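Local coordinates for type 4 fimbrial biogenesis protein PilY1 (Pseudomonas aeruginosa, PDB 3HX6) that helps assemble type IV pili and supports twitching motility and host-cell adhesion, with calcium binding and release seemingly essential for motility, at residues A53-A58 and R87-A92; K82-R87 and T172-I177; P140-A145 and T153-S158. The protein carries 3 engineered substitutions. All coordinates share one frame; numbering follows the deposited sequence.

The three contacts lie close together, on the same side of the chain's centre, in the beta-propeller of the C-terminal domain of PilY1, away from the calcium site at Asp258. Interaction 1 pairs two strands of one blade, and interaction 3 pairs two strands of the next. Their centres are 9 Å apart, and the blades meet where Tyr89 CG lies 3.4 Å from Leu155 CD1. Interaction 2 joins loops of the same two blades and shares Arg87 with interaction 1. Arg84 ties all three together. Its NE lies 2.7 Å from Gly56 O in 53-58, and its NH1 lies 2.7 Å from Thr153 OG1 in 153-158. Thr172 OG1 adds a link to interaction 3, at 2.7 Å from Thr153 N.

Interaction 1. Residues A53-A58 and R87-A92; sequences ATVGKA and RVYVGA
Thr54 and Val88 pair at the edge of an antiparallel beta sheet, where the short strand 54-55 runs against strand 87-91. They form a non-hydrogen-bonded pair with CA atoms 4.1 Å apart. Their side chains share one face of the sheet. Val88 CG2 rests on Thr54 CB at 3.6 Å and also touches OG1. The Thr54 hydroxyl sits on the carbonyl side of its residue (chi1 172°). From there OG1 makes a weak hydrogen bond to Arg87 O, at 3.5 Å. The main partner of that carbonyl is Val55 N, which donates a nearly straight bond to Arg87 O at 2.6 Å. Arg87 N answers with a bond to Val55 O at 3.1 Å, but it approaches from 44° above the carbonyl plane. Strands 97-99 and 108-110 complete this four-stranded blade of the beta-propeller. Further along, Tyr89 N donates to Ala53 O at 2.9 Å. The same oxygen lies at the edge of the Tyr89 ring, in its plane. On the face opposite Thr54, Val55 CG2 meets Tyr89 CE1 at 3.9 Å, an oblique contact with the ring. Tyr89 CG lies beside its backbone N (chi1 -56°), which carries the ring back toward Val55. Val142, Thr153 and Leu155 of the next blade pack on this side, with Thr153 touching Val55 and Leu155 touching Tyr89.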
loop_
_atom_site.group_PDB
_atom_site.type_symbol
_atom_site.label_atom_id
_atom_site.label_comp_id
_atom_site.label_asym_id
_atom_site.label_seq_id
_atom_site.Cartn_x
_atom_site.Cartn_y
_atom_site.Cartn_z
ATOM N N ALA A 53 0.857 12.091 13.814
ATOM C CA ALA A 53 1.815 13.061 13.306
ATOM C C ALA A 53 3.196 12.449 13.103
ATOM O O ALA A 53 4.129 12.724 13.857
ATOM C CB ALA A 53 1.908 14.245 14.264
ATOM N N THR A 54 3.321 11.612 12.082
ATOM C CA THR A 54 4.597 10.985 11.779
ATOM C C THR A 54 5.218 11.630 10.544
ATOM O O THR A 54 4.526 11.921 9.570
ATOM C CB THR A 54 4.440 9.473 11.524
ATOM O OG1 THR A 54 5.689 8.940 11.058
ATOM C CG2 THR A 54 3.353 9.212 10.495
ATOM N N VAL A 55 6.525 11.859 10.593
ATOM C CA VAL A 55 7.224 12.475 9.474
ATOM C C VAL A 55 8.296 11.562 8.893
ATOM O O VAL A 55 9.394 11.444 9.440
ATOM C CB VAL A 55 7.881 13.807 9.896
ATOM C CG1 VAL A 55 8.653 14.394 8.728
ATOM C CG2 VAL A 55 6.812 14.786 10.375
ATOM N N GLY A 56 7.961 10.919 7.778
ATOM C CA GLY A 56 8.894 10.034 7.107
ATOM C C GLY A 56 9.095 10.471 5.667
ATOM O O GLY A 56 9.958 11.300 5.379
ATOM N N LYS A 57 8.288 9.920 4.764
ATOM C CA LYS A 57 8.372 10.255 3.345
ATOM C C LYS A 57 7.587 11.521 3.011
ATOM O O LYS A 57 6.854 12.056 3.852
ATOM C CB LYS A 57 7.822 9.110 2.490
ATOM C CG LYS A 57 8.645 7.835 2.508
ATOM C CD LYS A 57 8.153 6.882 1.427
ATOM C CE LYS A 57 8.990 5.616 1.371
ATOM N NZ LYS A 57 8.603 4.749 0.217
ATOM N N ALA A 58 7.745 11.993 1.775
ATOM C CA ALA A 58 7.032 13.176 1.315
ATOM C C ALA A 58 5.551 12.842 1.441
ATOM O O ALA A 58 5.142 11.699 1.226
ATOM C CB ALA A 58 7.385 13.480 -0.130
ATOM N N ARG A 87 10.161 10.188 12.225
ATOM C CA ARG A 87 9.915 10.794 13.526
ATOM C C ARG A 87 8.417 10.898 13.769
ATOM O O ARG A 87 7.643 11.150 12.847
ATOM C CB ARG A 87 10.531 12.194 13.594
ATOM C CG ARG A 87 12.048 12.222 13.695
ATOM C CD ARG A 87 12.516 11.759 15.068
ATOM N NE ARG A 87 13.964 11.872 15.221
ATOM C CZ ARG A 87 14.852 11.133 14.563
ATOM N NH1 ARG A 87 14.448 10.214 13.697
ATOM N NH2 ARG A 87 16.149 11.317 14.770
ATOM N N VAL A 88 8.010 10.683 15.013
ATOM C CA VAL A 88 6.607 10.784 15.379
ATOM C C VAL A 88 6.520 11.784 16.517
ATOM O O VAL A 88 7.104 11.588 17.581
ATOM C CB VAL A 88 6.025 9.429 15.831
ATOM C CG1 VAL A 88 4.622 9.621 16.394
ATOM C CG2 VAL A 88 5.979 8.469 14.646
ATOM N N TYR A 89 5.802 12.870 16.273
ATOM C CA TYR A 89 5.651 13.908 17.268
ATOM C C TYR A 89 4.331 13.736 17.998
ATOM O O TYR A 89 3.274 13.602 17.381
ATOM C CB TYR A 89 5.746 15.277 16.592
ATOM C CG TYR A 89 7.038 15.444 15.821
ATOM C CD1 TYR A 89 7.199 14.876 14.555
ATOM C CD2 TYR A 89 8.124 16.111 16.384
ATOM C CE1 TYR A 89 8.411 14.964 13.876
ATOM C CE2 TYR A 89 9.343 16.201 15.712
ATOM C CZ TYR A 89 9.478 15.624 14.463
ATOM O OH TYR A 89 10.688 15.690 13.812
ATOM N N VAL A 90 4.407 13.722 19.323
ATOM C CA VAL A 90 3.233 13.543 20.160
ATOM C C VAL A 90 3.009 14.778 21.013
ATOM O O VAL A 90 3.963 15.421 21.451
ATOM C CB VAL A 90 3.400 12.315 21.091
ATOM C CG1 VAL A 90 2.140 12.109 21.922
ATOM C CG2 VAL A 90 3.709 11.074 20.265
ATOM N N GLY A 91 1.743 15.110 21.233
ATOM C CA GLY A 91 1.420 16.261 22.050
ATOM C C GLY A 91 1.398 15.853 23.508
ATOM O O GLY A 91 1.120 14.697 23.827
ATOM N N ALA A 92 1.701 16.793 24.396
ATOM C CA ALA A 92 1.708 16.516 25.827
ATOM C C ALA A 92 0.672 17.387 26.526
ATOM O O ALA A 92 -0.152 18.029 25.872
ATOM C CB ALA A 92 3.097 16.781 26.405
#

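Interaction 2. Residues K82-R87 and T172-I177; sequences KTRAPR and TDPANI
Thr172 meets Arg84 through its backbone carbonyl. Arg84 NH1 donates to Thr172 O at 3.2 Å, in an almost straight bond. The oxygen lies in the guanidinium plane, while the donor comes in from the side of the carbonyl. Arg84 CD is also close, 3.1 Å from Thr172 O. The arginine chain is extended up to CD and then bends (chi3 56°), which brings NH1 round to the oxygen that CD already touches. The guanidinium is also held from other parts of the chain: NE by Gly56 O, NH1 a second time by Thr153 OG1, and NH2 weakly by Lys57 O. Thr172 OG1 in turn binds Thr153 N. Asp173 O accepts Asn176 N at 2.7 Å, closing a type I beta turn with Pro174 as its second residue. This turn belongs to the loop between strands 165-170 and 178-184 of one propeller blade. Segment 82-87 leads from helix 74-82 into strand 87-91 of the neighbouring blade. The Pro174 ring packs against the apolar parts of 82-87. Its CD packs on Arg84 CG at 4.0 Å, and its CG reaches Ala85 CB at 4.3 Å. Pro174 CB rests against Arg87 CG at 3.7 Å and lies over one face of the guanidinium, toward its rim. Arg87 bends at chi2 (-72°), folding over the proline. Its guanidinium is steadied by NH1, which donates to Pro86 O at 2.8 Å.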
loop_
_atom_site.group_PDB
_atom_site.type_symbol
_atom_site.label_atom_id
_atom_site.label_comp_id
_atom_site.label_asym_id
_atom_site.label_seq_id
_atom_site.Cartn_x
_atom_site.Cartn_y
_atom_site.Cartn_z
ATOM N N LYS A 82 12.983 10.237 1.002
ATOM C CA LYS A 82 12.915 8.780 0.966
ATOM C C LYS A 82 13.874 8.227 2.011
ATOM O O LYS A 82 13.645 7.164 2.583
ATOM C CB LYS A 82 13.321 8.254 -0.409
ATOM C CG LYS A 82 12.259 8.375 -1.479
ATOM C CD LYS A 82 12.810 7.900 -2.817
ATOM C CE LYS A 82 11.719 7.813 -3.869
ATOM N NZ LYS A 82 10.702 6.784 -3.516
ATOM N N THR A 83 14.946 8.972 2.252
ATOM C CA THR A 83 15.974 8.581 3.208
ATOM C C THR A 83 15.921 9.367 4.520
ATOM O O THR A 83 16.839 9.278 5.339
ATOM C CB THR A 83 17.378 8.742 2.578
ATOM O OG1 THR A 83 18.382 8.617 3.592
ATOM C CG2 THR A 83 17.506 10.097 1.899
ATOM N N ARG A 84 14.851 10.130 4.726
ATOM C CA ARG A 84 14.720 10.913 5.952
ATOM C C ARG A 84 14.431 10.025 7.160
ATOM O O ARG A 84 13.601 9.116 7.094
ATOM C CB ARG A 84 13.609 11.959 5.805
ATOM C CG ARG A 84 13.342 12.760 7.075
ATOM C CD ARG A 84 12.453 13.963 6.805
ATOM N NE ARG A 84 11.188 13.599 6.173
ATOM C CZ ARG A 84 10.285 14.484 5.764
ATOM N NH1 ARG A 84 10.512 15.778 5.925
ATOM N NH2 ARG A 84 9.162 14.079 5.190
ATOM N N ALA A 85 15.119 10.298 8.264
ATOM C CA ALA A 85 14.930 9.523 9.486
ATOM C C ALA A 85 13.534 9.776 10.045
ATOM O O ALA A 85 13.212 10.891 10.451
ATOM C CB ALA A 85 15.988 9.899 10.518
ATOM N N PRO A 86 12.684 8.740 10.067
ATOM C CA PRO A 86 11.312 8.840 10.575
ATOM C C PRO A 86 11.206 9.400 11.994
ATOM O O PRO A 86 12.046 9.125 12.853
ATOM C CB PRO A 86 10.810 7.403 10.483
ATOM C CG PRO A 86 11.538 6.878 9.284
ATOM C CD PRO A 86 12.938 7.397 9.516
ATOM N N ARG A 87 10.161 10.188 12.225
ATOM C CA ARG A 87 9.915 10.794 13.526
ATOM C C ARG A 87 8.417 10.898 13.769
ATOM O O ARG A 87 7.643 11.150 12.847
ATOM C CB ARG A 87 10.531 12.194 13.594
ATOM C CG ARG A 87 12.048 12.222 13.695
ATOM C CD ARG A 87 12.516 11.759 15.068
ATOM N NE ARG A 87 13.964 11.872 15.221
ATOM C CZ ARG A 87 14.852 11.133 14.563
ATOM N NH1 ARG A 87 14.448 10.214 13.697
ATOM N NH2 ARG A 87 16.149 11.317 14.770
ATOM N N THR A 172 11.295 19.508 8.454
ATOM C CA THR A 172 11.850 18.868 7.266
ATOM C C THR A 172 13.093 18.048 7.618
ATOM O O THR A 172 13.272 16.934 7.132
ATOM C CB THR A 172 12.241 19.916 6.213
ATOM O OG1 THR A 172 11.149 20.823 6.020
ATOM C CG2 THR A 172 12.585 19.241 4.892
ATOM N N ASP A 173 13.949 18.612 8.462
ATOM C CA ASP A 173 15.169 17.932 8.885
ATOM C C ASP A 173 15.098 17.670 10.388
ATOM O O ASP A 173 15.301 18.577 11.197
ATOM C CB ASP A 173 16.394 18.793 8.544
ATOM C CG ASP A 173 17.714 18.152 8.978
ATOM O OD1 ASP A 173 17.768 16.915 9.147
ATOM O OD2 ASP A 173 18.706 18.898 9.136
ATOM N N PRO A 174 14.802 16.420 10.777
ATOM C CA PRO A 174 14.701 16.049 12.194
ATOM C C PRO A 174 15.931 16.437 13.008
ATOM O O PRO A 174 15.831 16.745 14.197
ATOM C CB PRO A 174 14.481 14.536 12.144
ATOM C CG PRO A 174 15.162 14.134 10.871
ATOM C CD PRO A 174 14.732 15.223 9.921
ATOM N N ALA A 175 17.089 16.428 12.358
ATOM C CA ALA A 175 18.335 16.776 13.020
ATOM C C ALA A 175 18.467 18.287 13.147
ATOM O O ALA A 175 19.367 18.787 13.820
ATOM C CB ALA A 175 19.515 16.210 12.239
ATOM N N ASN A 176 17.567 19.018 12.499
ATOM C CA ASN A 176 17.612 20.470 12.563
ATOM C C ASN A 176 16.226 21.087 12.479
ATOM O O ASN A 176 15.861 21.696 11.473
ATOM C CB ASN A 176 18.498 21.022 11.448
ATOM C CG ASN A 176 18.677 22.521 11.540
ATOM O OD1 ASN A 176 19.072 23.050 12.581
ATOM N ND2 ASN A 176 18.391 23.218 10.446
ATOM N N ILE A 177 15.459 20.922 13.552
ATOM C CA ILE A 177 14.112 21.462 13.641
ATOM C C ILE A 177 14.189 22.946 13.971
ATOM O O ILE A 177 14.928 23.351 14.871
ATOM C CB ILE A 177 13.314 20.733 14.736
ATOM C CG1 ILE A 177 13.176 19.260 14.357
ATOM C CG2 ILE A 177 11.949 21.392 14.930
ATOM C CD1 ILE A 177 12.474 18.420 15.392
#

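Interaction 3. Residues P140-A145 and T153-S158; sequences PVVADA and TVLIGS
Val141 and Ile156 exchange two backbone hydrogen bonds. Val141 N donates to Ile156 O at 2.9 Å, and Ile156 N donates to Val141 O at 2.6 Å. Ala143 and Val154 repeat the pattern, with Val154 N to Ala143 O at 2.7 Å. Between them Val142 and Leu155 form a non-hydrogen-bonded pair, and Val142 CG1 packs obliquely on Leu155 CG at 4.0 Å. Leu155 CG is anti to its backbone N (chi1 178°), and CD2 comes to lie 3.6 Å from Pro140 CB. On the other face Val154 CG1 is wedged between its own N and C (chi1 69°), 3.4 Å from Ala143 O. The strands form a beta hairpin and run antiparallel with a twist, the short segments' directions 147° apart. They are the first two of a four-stranded propeller blade, continued by 165-170 and 178-184. Near the turn, Thr153 OG1 donates to Asp144 OD1 at 2.9 Å, nearly along the C-O bond of the carboxylate. Arg84 NH1 binds the same hydroxyl oxygen from outside the hairpin. Asp144 OD2 takes bonds from Gln59 N and Tyr74 OH, so both oxygens of this buried group are satisfied, and the three donors would probably help keep Asp144 ionised. Farther out, Tyr89 and Leu97 of the adjoining blade cover Pro140 and Leu155, while Val200 covers Ala143 and Ile156 on the other face.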
loop_
_atom_site.group_PDB
_atom_site.type_symbol
_atom_site.label_atom_id
_atom_site.label_comp_id
_atom_site.label_asym_id
_atom_site.label_seq_id
_atom_site.Cartn_x
_atom_site.Cartn_y
_atom_site.Cartn_z
ATOM N N PRO A 140 -0.251 17.193 17.119
ATOM C CA PRO A 140 0.057 18.269 16.176
ATOM C C PRO A 140 -0.247 17.835 14.743
ATOM O O PRO A 140 -0.486 16.657 14.474
ATOM C CB PRO A 140 1.544 18.506 16.402
ATOM C CG PRO A 140 2.044 17.129 16.722
ATOM C CD PRO A 140 0.984 16.615 17.680
ATOM N N VAL A 141 -0.246 18.797 13.835
ATOM C CA VAL A 141 -0.497 18.518 12.430
ATOM C C VAL A 141 0.817 18.643 11.666
ATOM O O VAL A 141 1.547 19.620 11.839
ATOM C CB VAL A 141 -1.509 19.523 11.845
ATOM C CG1 VAL A 141 -1.484 19.470 10.323
ATOM C CG2 VAL A 141 -2.903 19.212 12.363
ATOM N N VAL A 142 1.134 17.648 10.843
ATOM C CA VAL A 142 2.352 17.708 10.043
ATOM C C VAL A 142 1.926 17.678 8.583
ATOM O O VAL A 142 1.004 16.957 8.216
ATOM C CB VAL A 142 3.306 16.515 10.320
ATOM C CG1 VAL A 142 3.701 16.499 11.792
ATOM C CG2 VAL A 142 2.644 15.198 9.927
ATOM N N ALA A 143 2.585 18.470 7.751
ATOM C CA ALA A 143 2.233 18.503 6.344
ATOM C C ALA A 143 3.367 19.091 5.534
ATOM O O ALA A 143 4.266 19.733 6.079
ATOM C CB ALA A 143 0.962 19.335 6.139
ATOM N N ASP A 144 3.339 18.842 4.230
ATOM C CA ASP A 144 4.342 19.403 3.345
ATOM C C ASP A 144 3.762 20.722 2.859
ATOM O O ASP A 144 2.570 20.813 2.568
ATOM C CB ASP A 144 4.612 18.475 2.159
ATOM C CG ASP A 144 5.441 17.265 2.548
ATOM O OD1 ASP A 144 6.019 17.276 3.652
ATOM O OD2 ASP A 144 5.525 16.311 1.749
ATOM N N ALA A 145 4.594 21.751 2.806
ATOM C CA ALA A 145 4.143 23.057 2.358
ATOM C C ALA A 145 5.263 23.734 1.588
ATOM O O ALA A 145 6.431 23.394 1.744
ATOM C CB ALA A 145 3.729 23.914 3.558
ATOM N N THR A 153 8.597 20.341 5.367
ATOM C CA THR A 153 7.628 19.521 6.070
ATOM C C THR A 153 7.448 20.343 7.333
ATOM O O THR A 153 8.419 20.652 8.031
ATOM C CB THR A 153 8.156 18.127 6.432
ATOM O OG1 THR A 153 8.418 17.386 5.233
ATOM C CG2 THR A 153 7.111 17.381 7.251
ATOM N N VAL A 154 6.214 20.736 7.607
ATOM C CA VAL A 154 5.952 21.557 8.774
ATOM C C VAL A 154 5.104 20.823 9.799
ATOM O O VAL A 154 4.458 19.826 9.490
ATOM C CB VAL A 154 5.237 22.871 8.368
ATOM C CG1 VAL A 154 3.814 22.569 7.888
ATOM C CG2 VAL A 154 5.205 23.833 9.538
ATOM N N LEU A 155 5.133 21.326 11.026
ATOM C CA LEU A 155 4.357 20.767 12.118
ATOM C C LEU A 155 3.670 21.945 12.792
ATOM O O LEU A 155 4.319 22.911 13.176
ATOM C CB LEU A 155 5.269 20.031 13.116
ATOM C CG LEU A 155 4.595 19.432 14.357
ATOM C CD1 LEU A 155 5.469 18.340 14.953
ATOM C CD2 LEU A 155 4.326 20.527 15.375
ATOM N N ILE A 156 2.350 21.876 12.897
ATOM C CA ILE A 156 1.595 22.937 13.530
ATOM C C ILE A 156 1.049 22.415 14.858
ATOM O O ILE A 156 0.371 21.393 14.905
ATOM C CB ILE A 156 0.435 23.431 12.622
ATOM C CG1 ILE A 156 1.002 24.076 11.347
ATOM C CG2 ILE A 156 -0.383 24.491 13.343
ATOM C CD1 ILE A 156 1.643 23.126 10.395
ATOM N N GLY A 157 1.378 23.111 15.939
ATOM C CA GLY A 157 0.913 22.696 17.250
ATOM C C GLY A 157 0.192 23.824 17.953
ATOM O O GLY A 157 0.074 24.916 17.406
ATOM N N SER A 158 -0.307 23.572 19.158
ATOM C CA SER A 158 -0.998 24.621 19.901
ATOM C C SER A 158 -0.781 24.402 21.390
ATOM O O SER A 158 -0.346 23.329 21.801
ATOM C CB SER A 158 -2.497 24.612 19.593
ATOM O OG SER A 158 -3.176 23.656 20.385
#